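PDB 6TJA: SVS_variant_AS1 from Streptomyces sp. CWA1, which probably catalyses, as an engineered variant of a reconstructed ancestor of spiroviolene synthase, a class I terpene cyclase, the cyclisation of geranylgeranyl diphosphate to the hydrocarbon spiroviolene. Local coordinates for residues Pro143-Arg148 / Gly200-Asp205; Pro190-Leu195 / Gln296-Gly301; Met208-Val213 / Ala289-Tyr294; Leu73-Leu78 / Arg135-Phe140. All blocks are in the same frame, centred on the assembly; numbering follows the deposited sequence.

Contact 1: Pro143-Arg148 / Gly200-Asp205; sequences PTQVRR and GAEVPD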
loop_
_atom_site.group_PDB
_atom_site.type_symbol
_atom_site.label_atom_id
_atom_site.label_comp_id
_atom_site.label_asym_id
_atom_site.label_seq_id
_atom_site.Cartn_x
_atom_site.Cartn_y
_atom_site.Cartn_z
ATOM N N PRO A 143 11.295 12.764 -1.504
ATOM C CA PRO A 143 10.571 11.918 -0.561
ATOM C C PRO A 143 9.138 11.618 -1.054
ATOM O O PRO A 143 8.691 10.499 -0.882
ATOM C CB PRO A 143 10.621 12.745 0.749
ATOM C CG PRO A 143 11.928 13.593 0.627
ATOM C CD PRO A 143 11.990 13.907 -0.852
ATOM N N THR A 144 8.467 12.590 -1.678
ATOM C CA THR A 144 7.106 12.408 -2.249
ATOM C C THR A 144 7.139 11.307 -3.310
ATOM O O THR A 144 6.302 10.402 -3.256
ATOM C CB THR A 144 6.557 13.718 -2.829
ATOM O OG1 THR A 144 6.392 14.633 -1.747
ATOM C CG2 THR A 144 5.222 13.521 -3.510
ATOM N N GLN A 145 8.087 11.361 -4.238
ATOM C CA GLN A 145 8.133 10.379 -5.350
ATOM C C GLN A 145 8.494 9.005 -4.785
ATOM O O GLN A 145 7.895 8.015 -5.239
ATOM C CB GLN A 145 9.134 10.789 -6.419
ATOM C CG GLN A 145 8.739 12.048 -7.168
ATOM C CD GLN A 145 9.904 12.521 -8.007
ATOM O OE1 GLN A 145 11.025 12.673 -7.503
ATOM N NE2 GLN A 145 9.653 12.699 -9.297
ATOM N N VAL A 146 9.433 8.954 -3.839
ATOM C CA VAL A 146 9.812 7.690 -3.143
ATOM C C VAL A 146 8.556 7.085 -2.480
ATOM O O VAL A 146 8.342 5.869 -2.634
ATOM C CB VAL A 146 10.980 7.891 -2.167
ATOM C CG1 VAL A 146 11.189 6.686 -1.274
ATOM C CG2 VAL A 146 12.272 8.209 -2.913
ATOM N N ARG A 147 7.702 7.882 -1.845
ATOM C CA ARG A 147 6.510 7.322 -1.169
ATOM C C ARG A 147 5.531 6.813 -2.222
ATOM O O ARG A 147 4.908 5.782 -1.980
ATOM C CB ARG A 147 5.835 8.337 -0.252
ATOM C CG ARG A 147 6.586 8.597 1.045
ATOM C CD ARG A 147 6.881 7.382 1.911
ATOM N NE ARG A 147 5.721 6.828 2.589
ATOM C CZ ARG A 147 5.734 5.684 3.274
ATOM N NH1 ARG A 147 6.845 4.968 3.339
ATOM N NH2 ARG A 147 4.640 5.270 3.893
ATOM N N ARG A 148 5.396 7.511 -3.342
ATOM C CA ARG A 148 4.537 7.051 -4.453
ATOM C C ARG A 148 5.031 5.663 -4.871
ATOM O O ARG A 148 4.165 4.789 -5.055
ATOM C CB ARG A 148 4.516 8.069 -5.597
ATOM C CG ARG A 148 3.826 9.381 -5.241
ATOM C CD ARG A 148 3.930 10.418 -6.349
ATOM N NE ARG A 148 3.303 11.680 -5.994
ATOM C CZ ARG A 148 3.221 12.763 -6.781
ATOM N NH1 ARG A 148 3.696 12.752 -8.017
ATOM N NH2 ARG A 148 2.618 13.847 -6.339
ATOM N N GLY A 200 12.582 12.762 -13.752
ATOM C CA GLY A 200 12.845 13.922 -12.945
ATOM C C GLY A 200 11.729 14.931 -12.885
ATOM O O GLY A 200 11.767 15.849 -12.139
ATOM N N ALA A 201 10.726 14.735 -13.702
ATOM C CA ALA A 201 9.560 15.631 -13.811
ATOM C C ALA A 201 8.585 15.336 -12.645
ATOM O O ALA A 201 7.656 14.562 -12.865
ATOM C CB ALA A 201 8.972 15.484 -15.212
ATOM N N GLU A 202 8.760 15.957 -11.466
ATOM C CA GLU A 202 7.862 15.762 -10.280
ATOM C C GLU A 202 6.418 16.243 -10.554
ATOM O O GLU A 202 6.176 17.476 -10.636
ATOM C CB GLU A 202 8.385 16.437 -9.012
ATOM C CG GLU A 202 7.607 15.963 -7.767
ATOM C CD GLU A 202 7.916 16.591 -6.404
ATOM O OE1 GLU A 202 8.513 17.726 -6.358
ATOM O OE2 GLU A 202 7.566 15.948 -5.378
ATOM N N VAL A 203 5.444 15.326 -10.599
ATOM C CA VAL A 203 4.009 15.692 -10.827
ATOM C C VAL A 203 3.425 16.168 -9.499
ATOM O O VAL A 203 3.485 15.434 -8.521
ATOM C CB VAL A 203 3.209 14.508 -11.390
ATOM C CG1 VAL A 203 1.783 14.882 -11.765
ATOM C CG2 VAL A 203 3.938 13.857 -12.544
ATOM N N PRO A 204 2.846 17.348 -9.443
ATOM C CA PRO A 204 2.250 17.804 -8.195
ATOM C C PRO A 204 1.098 16.913 -7.731
ATOM O O PRO A 204 0.393 16.403 -8.531
ATOM C CB PRO A 204 1.759 19.193 -8.538
ATOM C CG PRO A 204 2.470 19.572 -9.744
ATOM C CD PRO A 204 2.735 18.340 -10.495
ATOM N N ASP A 205 0.952 16.727 -6.437
ATOM C CA ASP A 205 -0.116 15.910 -5.844
ATOM C C ASP A 205 -1.502 16.162 -6.458
ATOM O O ASP A 205 -2.175 15.261 -6.809
ATOM C CB ASP A 205 -0.221 16.155 -4.337
ATOM C CG ASP A 205 0.510 15.117 -3.468
ATOM O OD1 ASP A 205 1.390 14.382 -3.893
ATOM O OD2 ASP A 205 0.247 15.069 -2.273
HETATM O O HOH W 1 1.569 11.924 -3.460
#

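Contact 2: Pro190-Leu195 / Gln296-Gly301; sequences PTFAML and QGLRHG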
loop_
_atom_site.group_PDB
_atom_site.type_symbol
_atom_site.label_atom_id
_atom_site.label_comp_id
_atom_site.label_asym_id
_atom_site.label_seq_id
_atom_site.Cartn_x
_atom_site.Cartn_y
_atom_site.Cartn_z
ATOM N N PRO A 190 4.174 -0.351 -9.416
ATOM C CA PRO A 190 5.527 0.132 -9.155
ATOM C C PRO A 190 6.343 0.379 -10.432
ATOM O O PRO A 190 7.209 1.204 -10.371
ATOM C CB PRO A 190 6.076 -0.990 -8.268
ATOM C CG PRO A 190 5.383 -2.217 -8.774
ATOM C CD PRO A 190 3.975 -1.732 -8.952
ATOM N N THR A 191 6.056 -0.313 -11.543
ATOM C CA THR A 191 6.698 -0.047 -12.857
ATOM C C THR A 191 6.382 1.392 -13.322
ATOM O O THR A 191 7.324 2.171 -13.648
ATOM C CB THR A 191 6.310 -1.086 -13.920
ATOM O OG1 THR A 191 6.689 -2.363 -13.439
ATOM C CG2 THR A 191 6.999 -0.874 -15.249
ATOM N N PHE A 192 5.103 1.747 -13.352
ATOM C CA PHE A 192 4.605 3.048 -13.846
ATOM C C PHE A 192 4.981 4.153 -12.847
ATOM O O PHE A 192 5.254 5.312 -13.274
ATOM C CB PHE A 192 3.123 2.901 -14.201
ATOM C CG PHE A 192 2.904 2.259 -15.550
ATOM C CD1 PHE A 192 3.192 2.947 -16.714
ATOM C CD2 PHE A 192 2.490 0.953 -15.671
ATOM C CE1 PHE A 192 3.002 2.375 -17.963
ATOM C CE2 PHE A 192 2.304 0.372 -16.920
ATOM C CZ PHE A 192 2.549 1.089 -18.063
ATOM N N ALA A 193 5.061 3.819 -11.560
ATOM C CA ALA A 193 5.376 4.802 -10.492
ATOM C C ALA A 193 6.863 5.180 -10.568
ATOM O O ALA A 193 7.231 6.090 -9.854
ATOM C CB ALA A 193 5.032 4.258 -9.108
ATOM N N MET A 194 7.691 4.484 -11.356
ATOM C CA MET A 194 9.115 4.865 -11.579
ATOM C C MET A 194 9.281 5.858 -12.744
ATOM O O MET A 194 10.406 6.325 -12.919
ATOM C CB MET A 194 9.974 3.647 -11.895
ATOM C CG MET A 194 10.031 2.648 -10.785
ATOM S SD MET A 194 11.335 1.509 -11.156
ATOM C CE MET A 194 10.676 0.570 -12.529
ATOM N N LEU A 195 8.254 6.206 -13.497
ATOM C CA LEU A 195 8.377 7.157 -14.596
ATOM C C LEU A 195 8.939 8.508 -14.165
ATOM O O LEU A 195 9.853 8.989 -14.724
ATOM C CB LEU A 195 7.064 7.340 -15.336
ATOM C CG LEU A 195 6.544 6.283 -16.295
ATOM C CD1 LEU A 195 5.099 6.442 -16.713
ATOM C CD2 LEU A 195 7.431 6.086 -17.500
ATOM N N GLN A 296 2.745 10.860 -21.287
ATOM C CA GLN A 296 3.514 10.338 -22.413
ATOM C C GLN A 296 4.118 9.003 -22.006
ATOM O O GLN A 296 4.135 8.044 -22.778
ATOM C CB GLN A 296 4.617 11.318 -22.810
ATOM C CG GLN A 296 4.454 11.914 -24.198
ATOM C CD GLN A 296 5.352 13.115 -24.424
ATOM O OE1 GLN A 296 5.016 14.236 -24.043
ATOM N NE2 GLN A 296 6.502 12.884 -25.047
ATOM N N GLY A 297 4.616 8.963 -20.776
ATOM C CA GLY A 297 5.206 7.747 -20.190
ATOM C C GLY A 297 4.221 6.584 -20.167
ATOM O O GLY A 297 4.594 5.460 -20.560
ATOM N N LEU A 298 2.997 6.821 -19.710
ATOM C CA LEU A 298 1.954 5.757 -19.732
ATOM C C LEU A 298 1.842 5.221 -21.168
ATOM O O LEU A 298 1.840 3.992 -21.354
ATOM C CB LEU A 298 0.617 6.315 -19.255
ATOM C CG LEU A 298 0.539 6.851 -17.826
ATOM C CD1 LEU A 298 -0.856 7.407 -17.578
ATOM C CD2 LEU A 298 0.875 5.776 -16.781
ATOM N N ARG A 299 1.766 6.116 -22.156
ATOM C CA ARG A 299 1.597 5.722 -23.572
ATOM C C ARG A 299 2.824 4.910 -23.998
ATOM O O ARG A 299 2.627 3.792 -24.521
ATOM C CB ARG A 299 1.350 6.958 -24.439
ATOM C CG ARG A 299 0.046 7.676 -24.136
ATOM C CD ARG A 299 -0.071 8.996 -24.881
ATOM N NE ARG A 299 -0.220 8.737 -26.299
ATOM C CZ ARG A 299 -1.372 8.658 -26.972
ATOM N NH1 ARG A 299 -2.528 8.808 -26.356
ATOM N NH2 ARG A 299 -1.355 8.388 -28.265
ATOM N N HIS A 300 4.033 5.437 -23.748
ATOM C CA HIS A 300 5.327 4.786 -24.093
ATOM C C HIS A 300 5.401 3.420 -23.417
ATOM O O HIS A 300 5.911 2.489 -24.045
ATOM C CB HIS A 300 6.529 5.660 -23.662
ATOM C CG HIS A 300 6.880 6.732 -24.629
ATOM N ND1 HIS A 300 6.931 6.497 -25.988
ATOM C CD2 HIS A 300 7.253 8.017 -24.452
ATOM C CE1 HIS A 300 7.334 7.587 -26.617
ATOM N NE2 HIS A 300 7.508 8.541 -25.700
ATOM N N GLY A 301 4.977 3.351 -22.149
ATOM C CA GLY A 301 4.932 2.121 -21.331
ATOM C C GLY A 301 4.026 1.063 -21.944
ATOM O O GLY A 301 4.507 -0.021 -22.122
#

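Contact 3: Met208-Val213 / Ala289-Tyr294; sequences MHRPAV and AELSTY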
loop_
_atom_site.group_PDB
_atom_site.type_symbol
_atom_site.label_atom_id
_atom_site.label_comp_id
_atom_site.label_asym_id
_atom_site.label_seq_id
_atom_site.Cartn_x
_atom_site.Cartn_y
_atom_site.Cartn_z
ATOM N N MET A 208 -1.399 14.550 -9.842
ATOM C CA MET A 208 -1.213 13.130 -9.766
ATOM C C MET A 208 -2.398 12.378 -9.220
ATOM O O MET A 208 -2.711 11.358 -9.724
ATOM C CB MET A 208 0.025 12.766 -8.962
ATOM C CG MET A 208 0.430 11.306 -9.059
ATOM S SD MET A 208 0.588 10.553 -10.680
ATOM C CE MET A 208 2.325 10.339 -10.817
ATOM N N HIS A 209 -3.047 12.926 -8.207
ATOM C CA HIS A 209 -4.168 12.275 -7.555
ATOM C C HIS A 209 -5.577 12.485 -8.108
ATOM O O HIS A 209 -6.491 11.963 -7.595
ATOM C CB HIS A 209 -4.070 12.423 -6.047
ATOM C CG HIS A 209 -2.768 11.956 -5.497
ATOM N ND1 HIS A 209 -2.260 10.712 -5.757
ATOM C CD2 HIS A 209 -1.858 12.574 -4.726
ATOM C CE1 HIS A 209 -1.107 10.575 -5.150
ATOM N NE2 HIS A 209 -0.837 11.695 -4.524
ATOM N N ARG A 210 -5.690 13.335 -9.103
ATOM C CA ARG A 210 -6.910 13.520 -9.925
ATOM C C ARG A 210 -7.465 12.148 -10.312
ATOM O O ARG A 210 -6.754 11.318 -10.900
ATOM C CB ARG A 210 -6.633 14.328 -11.198
ATOM C CG ARG A 210 -6.569 15.836 -11.020
ATOM C CD ARG A 210 -6.186 16.501 -12.335
ATOM N NE ARG A 210 -7.274 16.356 -13.279
ATOM C CZ ARG A 210 -7.242 16.665 -14.578
ATOM N NH1 ARG A 210 -6.131 17.104 -15.132
ATOM N NH2 ARG A 210 -8.331 16.487 -15.315
ATOM N N PRO A 211 -8.743 11.867 -9.964
ATOM C CA PRO A 211 -9.384 10.617 -10.371
ATOM C C PRO A 211 -9.090 10.257 -11.846
ATOM O O PRO A 211 -8.778 9.109 -12.103
ATOM C CB PRO A 211 -10.857 10.927 -10.024
ATOM C CG PRO A 211 -10.749 11.720 -8.745
ATOM C CD PRO A 211 -9.606 12.672 -9.068
ATOM N N ALA A 212 -9.078 11.241 -12.751
ATOM C CA ALA A 212 -8.892 11.034 -14.202
ATOM C C ALA A 212 -7.522 10.425 -14.480
ATOM O O ALA A 212 -7.440 9.527 -15.281
ATOM C CB ALA A 212 -9.079 12.326 -14.931
ATOM N N VAL A 213 -6.495 10.910 -13.794
ATOM C CA VAL A 213 -5.084 10.480 -13.956
ATOM C C VAL A 213 -4.895 9.117 -13.280
ATOM O O VAL A 213 -4.157 8.272 -13.814
ATOM C CB VAL A 213 -4.136 11.531 -13.363
ATOM C CG1 VAL A 213 -2.697 11.040 -13.352
ATOM C CG2 VAL A 213 -4.252 12.832 -14.121
ATOM N N ALA A 289 3.270 20.611 -17.701
ATOM C CA ALA A 289 4.461 20.020 -18.358
ATOM C C ALA A 289 4.831 18.667 -17.707
ATOM O O ALA A 289 5.166 17.706 -18.429
ATOM C CB ALA A 289 5.610 21.019 -18.295
ATOM N N GLU A 290 4.824 18.597 -16.381
ATOM C CA GLU A 290 5.185 17.369 -15.627
ATOM C C GLU A 290 4.111 16.297 -15.849
ATOM O O GLU A 290 4.493 15.141 -16.132
ATOM C CB GLU A 290 5.400 17.702 -14.156
ATOM C CG GLU A 290 6.550 18.681 -13.918
ATOM C CD GLU A 290 6.166 20.150 -13.848
ATOM O OE1 GLU A 290 4.951 20.465 -13.952
ATOM O OE2 GLU A 290 7.086 20.983 -13.693
ATOM N N LEU A 291 2.824 16.654 -15.798
ATOM C CA LEU A 291 1.723 15.657 -15.962
ATOM C C LEU A 291 1.743 15.184 -17.409
ATOM O O LEU A 291 1.546 13.980 -17.627
ATOM C CB LEU A 291 0.364 16.250 -15.592
ATOM C CG LEU A 291 -0.875 15.391 -15.886
ATOM C CD1 LEU A 291 -0.866 14.074 -15.124
ATOM C CD2 LEU A 291 -2.146 16.167 -15.558
ATOM N N SER A 292 2.024 16.091 -18.351
ATOM C CA SER A 292 2.136 15.759 -19.790
ATOM C C SER A 292 3.209 14.692 -19.985
ATOM O O SER A 292 2.927 13.728 -20.662
ATOM C CB SER A 292 2.414 16.978 -20.639
ATOM O OG SER A 292 1.333 17.883 -20.525
ATOM N N THR A 293 4.382 14.883 -19.391
ATOM C CA THR A 293 5.521 13.941 -19.465
ATOM C C THR A 293 5.088 12.568 -18.925
ATOM O O THR A 293 5.341 11.548 -19.598
ATOM C CB THR A 293 6.699 14.550 -18.710
ATOM O OG1 THR A 293 7.037 15.758 -19.391
ATOM C CG2 THR A 293 7.877 13.616 -18.654
ATOM N N TYR A 294 4.524 12.542 -17.720
ATOM C CA TYR A 294 3.952 11.335 -17.065
ATOM C C TYR A 294 3.002 10.643 -18.060
ATOM O O TYR A 294 3.233 9.468 -18.357
ATOM C CB TYR A 294 3.248 11.698 -15.750
ATOM C CG TYR A 294 2.594 10.518 -15.081
ATOM C CD1 TYR A 294 3.354 9.488 -14.563
ATOM C CD2 TYR A 294 1.221 10.405 -15.016
ATOM C CE1 TYR A 294 2.763 8.378 -13.983
ATOM C CE2 TYR A 294 0.612 9.329 -14.400
ATOM C CZ TYR A 294 1.383 8.299 -13.903
ATOM O OH TYR A 294 0.786 7.219 -13.321
#

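Contact 4: Leu73-Leu78 / Arg135-Phe140; sequences LLATSL and RRFRSF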
loop_
_atom_site.group_PDB
_atom_site.type_symbol
_atom_site.label_atom_id
_atom_site.label_comp_id
_atom_site.label_asym_id
_atom_site.label_seq_id
_atom_site.Cartn_x
_atom_site.Cartn_y
_atom_site.Cartn_z
ATOM N N LEU A 73 17.664 6.388 -15.153
ATOM C CA LEU A 73 17.176 5.294 -16.021
ATOM C C LEU A 73 17.809 3.991 -15.543
ATOM O O LEU A 73 17.149 2.937 -15.653
ATOM C CB LEU A 73 17.513 5.582 -17.490
ATOM C CG LEU A 73 17.091 4.500 -18.473
ATOM C CD1 LEU A 73 15.586 4.229 -18.375
ATOM C CD2 LEU A 73 17.467 4.882 -19.881
ATOM N N LEU A 74 19.054 4.047 -15.056
ATOM C CA LEU A 74 19.723 2.828 -14.543
ATOM C C LEU A 74 18.968 2.333 -13.308
ATOM O O LEU A 74 18.628 1.154 -13.274
ATOM C CB LEU A 74 21.198 3.096 -14.216
ATOM C CG LEU A 74 21.922 1.942 -13.520
ATOM C CD1 LEU A 74 21.793 0.658 -14.339
ATOM C CD2 LEU A 74 23.385 2.308 -13.277
ATOM N N ALA A 75 18.746 3.201 -12.327
ATOM C CA ALA A 75 18.159 2.814 -11.026
ATOM C C ALA A 75 16.773 2.192 -11.262
ATOM O O ALA A 75 16.505 1.088 -10.749
ATOM C CB ALA A 75 18.104 4.011 -10.120
ATOM N N THR A 76 15.934 2.838 -12.067
ATOM C CA THR A 76 14.568 2.329 -12.367
ATOM C C THR A 76 14.701 1.021 -13.160
ATOM O O THR A 76 13.998 0.072 -12.812
ATOM C CB THR A 76 13.737 3.416 -13.044
ATOM O OG1 THR A 76 14.437 3.805 -14.223
ATOM C CG2 THR A 76 13.517 4.614 -12.147
ATOM N N SER A 77 15.623 0.932 -14.129
ATOM C CA SER A 77 15.871 -0.335 -14.875
ATOM C C SER A 77 16.263 -1.468 -13.911
ATOM O O SER A 77 15.764 -2.567 -14.071
ATOM C CB SER A 77 16.891 -0.150 -15.962
ATOM O OG SER A 77 16.348 0.610 -17.032
ATOM N N LEU A 78 17.111 -1.217 -12.917
ATOM C CA LEU A 78 17.495 -2.254 -11.911
ATOM C C LEU A 78 16.247 -2.846 -11.245
ATOM O O LEU A 78 16.149 -4.087 -11.128
ATOM C CB LEU A 78 18.427 -1.627 -10.872
ATOM C CG LEU A 78 19.784 -1.172 -11.413
ATOM C CD1 LEU A 78 20.688 -0.760 -10.272
ATOM C CD2 LEU A 78 20.438 -2.269 -12.236
ATOM N N ARG A 135 18.102 3.069 -2.149
ATOM C CA ARG A 135 19.109 4.101 -1.790
ATOM C C ARG A 135 19.280 5.022 -3.009
ATOM O O ARG A 135 19.232 6.273 -2.860
ATOM C CB ARG A 135 20.418 3.432 -1.352
ATOM C CG ARG A 135 21.520 4.428 -1.001
ATOM C CD ARG A 135 22.916 3.826 -0.934
ATOM N NE ARG A 135 23.215 2.952 -2.071
ATOM C CZ ARG A 135 23.452 3.344 -3.331
ATOM N NH1 ARG A 135 23.417 4.628 -3.678
ATOM N NH2 ARG A 135 23.713 2.426 -4.249
ATOM N N ARG A 136 19.395 4.424 -4.191
ATOM C CA ARG A 136 19.443 5.188 -5.461
ATOM C C ARG A 136 18.217 6.107 -5.553
ATOM O O ARG A 136 18.398 7.301 -5.825
ATOM C CB ARG A 136 19.557 4.222 -6.641
ATOM C CG ARG A 136 20.906 3.522 -6.711
ATOM C CD ARG A 136 20.943 2.354 -7.669
ATOM N NE ARG A 136 22.215 1.624 -7.583
ATOM C CZ ARG A 136 23.234 1.740 -8.430
ATOM N NH1 ARG A 136 23.201 2.557 -9.469
ATOM N NH2 ARG A 136 24.311 1.024 -8.229
ATOM N N PHE A 137 17.007 5.588 -5.337
ATOM C CA PHE A 137 15.748 6.357 -5.525
ATOM C C PHE A 137 15.764 7.542 -4.577
ATOM O O PHE A 137 15.324 8.602 -4.982
ATOM C CB PHE A 137 14.512 5.493 -5.288
ATOM C CG PHE A 137 14.175 4.531 -6.396
ATOM C CD1 PHE A 137 14.989 4.393 -7.505
ATOM C CD2 PHE A 137 13.047 3.741 -6.306
ATOM C CE1 PHE A 137 14.655 3.510 -8.522
ATOM C CE2 PHE A 137 12.703 2.877 -7.329
ATOM C CZ PHE A 137 13.504 2.768 -8.439
ATOM N N ARG A 138 16.278 7.367 -3.365
ATOM C CA ARG A 138 16.305 8.447 -2.344
ATOM C C ARG A 138 17.414 9.457 -2.675
ATOM O O ARG A 138 17.279 10.580 -2.239
ATOM C CB ARG A 138 16.520 7.873 -0.939
ATOM C CG ARG A 138 15.338 7.063 -0.423
ATOM C CD ARG A 138 15.386 6.788 1.069
ATOM N NE ARG A 138 14.102 6.234 1.460
ATOM C CZ ARG A 138 13.792 4.929 1.530
ATOM N NH1 ARG A 138 14.690 3.990 1.263
ATOM N NH2 ARG A 138 12.573 4.588 1.916
ATOM N N SER A 139 18.461 9.064 -3.404
ATOM C CA SER A 139 19.601 9.960 -3.762
ATOM C C SER A 139 19.120 11.070 -4.705
ATOM O O SER A 139 19.619 12.178 -4.545
ATOM C CB SER A 139 20.794 9.218 -4.339
ATOM O OG SER A 139 20.514 8.669 -5.627
ATOM N N PHE A 140 18.146 10.826 -5.595
ATOM C CA PHE A 140 17.739 11.866 -6.584
ATOM C C PHE A 140 16.222 12.039 -6.736
ATOM O O PHE A 140 15.841 13.047 -7.349
ATOM C CB PHE A 140 18.388 11.608 -7.946
ATOM C CG PHE A 140 18.403 10.168 -8.381
ATOM C CD1 PHE A 140 19.604 9.521 -8.611
ATOM C CD2 PHE A 140 17.223 9.482 -8.560
ATOM C CE1 PHE A 140 19.636 8.199 -9.008
ATOM C CE2 PHE A 140 17.253 8.156 -8.962
ATOM C CZ PHE A 140 18.459 7.520 -9.185
#

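Contact 1: Pro143-Arg148 / Gly200-Asp205
The flat guanidinium of Arg148 is gripped at its edges by the loop 200-205. Near its plane lie the carbonyl of Val203 and the carboxylate of Asp205, and a water also sits in plane at the NE side. Two nitrogens share one acceptor, coming to it end-on: Arg148 NH1 reaches Val203 O at 2.7 Å and Arg148 NH2 reaches the same oxygen at 2.8 Å, both bonds being clearly bent. NH2 spends its other hydrogen on Asp205, a salt bridge of 2.8 Å from Arg148 NH2 to Asp205 OD1. This one is much straighter, at 163°, and uses the anti lone pair of the carboxylate, whose plane is turned only 24° from the guanidinium. The water closes a ring by accepting from Arg148 NE and donating to Asp205 OD1. Arginine suits the place because a single extended chain can serve a backbone carbonyl and an acid together, and these bonds fix the group's rotation. Glu196 adds a second acid at NH1, which probably stabilises the positive charge.

The Gln145 amide lies beside Glu202, its NE2 3.7 Å from Glu202 CA and its plane 50° from the carboxylate. Its polar ends are held by Thr142 and Glu196. Glu202 OE2 passes 3.5 Å from Thr144 CB and bonds to Thr142.

The contact ties the start of helix 143-169 to the link between helices 195-199 and 205-208. Val203 packs on Tyr294 of helix 289-309, while Asp205 packs against Thr144 of the second subunit.

Contact 2: Pro190-Leu195 / Gln296-Gly301
Phe192 and Leu298 meet at a slant: the CD2 methyl of Leu298 comes up to Phe192 CD1 at 3.7 Å. The same methyl lies 4.3 Å from Leu195 CD1, so Leu298 settles one branch in the notch where the two side chains of the opposing turn meet. Leu195 in turn lays its CD1 methyl against the helix backbone, 3.6 Å from Gly297 C, and that methyl also lies in the plane of the Phe192 ring, at its edge. Both Phe192 and Leu195 direct their CB toward helix 289-309, and the type I turn from Phe192 to Leu195 brings them together there. With CG anti to its carbonyl carbon (chi1 -80°), Phe192 sends its ring to Leu298 and on to the next helical turn, where one side of it brings Phe192 CE1 3.9 Å from Gly301 CA.

Gly297 and Gly301, one turn apart, present bare backbone, which lets the leucine methyl and the phenylalanine ring come right up to the helix. The short helix 188-192 follows an interruption after helix 175-185, consistent with the broken helix G of class I terpene cyclases. Phe63 and Ile221 also pack on Phe192, and helix 211-231 meets Leu298.

The contact is wholly apolar on the side-chain side and buried. It therefore depends on shape and exclusion of water, while Gly301 N keeps its hydrogen bond to Gly297 O within the helix.

Contact 3: Met208-Val213 / Ala289-Tyr294
Met208 reaches Tyr294 by folding its chain: CG stands anti to the backbone N (chi1 -169°), and the chain then bends at chi2 (50°) and again at chi3, which lays the thioether and its methyl over the tyrosine ring. The result is a Met-aromatic contact within the all-helical fold of class I terpene cyclases. Methyl and sulfur lie over the same aromatic surface, with Met208 CE 3.8 Å from the centroid of the Tyr294 ring and only 14° off its normal, a CH-pi approach. The sulfur follows, Met208 SD standing 4.2 Å from that Tyr294 centroid. A flexible, polarisable thioether suits this place because it can bend to lie across a flat ring.

Tyr294 has its own CG anti to the backbone N, which projects the ring out from helix 289-309 toward the start of helix 211-231. There Val213 meets the ring obliquely, Val213 CG1 lying 3.9 Å from Tyr294 CE2. The valine's CG2 packs more closely on Leu291, which CG1 also touches, so the beta-branched residue serves two partners about one helical turn apart. Tyrosine fits as an amphipathic residue: its ring is buried among apolar groups, and its OH is hydrogen-bonded to Thr217 of helix 211-231, which ties the two helices together at this point.

Val203 and Leu195 also pack on Tyr294. At the outer side the Arg210 guanidinium passes Leu291 CD2 at 4.1 Å. Deeper in, the leucine's other methyl closes on the valine: Val213 CG2 to Leu291 CD1 measures 3.7 Å.

Contact 4: Leu73-Leu78 / Arg135-Phe140
Ala75 sits against three side chains of segment 135-140, on helix 126-140. Its CB lies 3.8 Å from Arg136 CB and 3.6 Å from Phe140 CZ, in the plane of the Phe140 ring at its edge. Phe140 reaches back here because its CG is wedged between its own N and carbonyl carbon (chi1 42°). That folds the ring under the helix, with Arg136 O 3.3 Å above the centre of the Phe140 face.

Phe137 instead has CG anti to its carbonyl carbon, and its chi2 of 4° presents the ring edge-on to the other backbone, Phe137 CE1 being 3.7 Å from Ala75 C. These residues pack two helices of the terpene cyclase bundle that run nearly antiparallel, at 149°, their axes 9.7 Å apart. A small alanine at the closest point leaves room for both rings.

Arg136 extends its chain from CG to NE, and Leu78 crosses it at about a right angle, bringing CD1 over one face of the guanidinium, 3.9 Å from Arg136 NE. Leu74 CD2 approaches Arg136 NH1 obliquely at 3.8 Å. The long aliphatic stem lies against alanine and leucine, while NE is paired with Asp132; the side chain also packs on Trp35 of helix 25-38.

Overall arrangement
Contact 4 closes first along the chain, joining helices 70-91 and 126-140; helix 143-169 follows and carries half of contact 1. Contacts 1 and 2 interlock, their segments alternating in sequence, and contact 3 is nested within the loop that contact 2 closes. Contacts 2 and 3 share helix 289-309, with centres about 11 Å apart, and contact 1 lies equally near contact 3, which it touches through Val203 and Met208. Contact 4 reaches contact 2 through Met194, yet its centre is about 21 Å from that of contact 3. The region 190-213 thus lies amid several bundle helices, and at contacts 1 and 3 it also meets the second subunit, joining the bundle to the dimer interface.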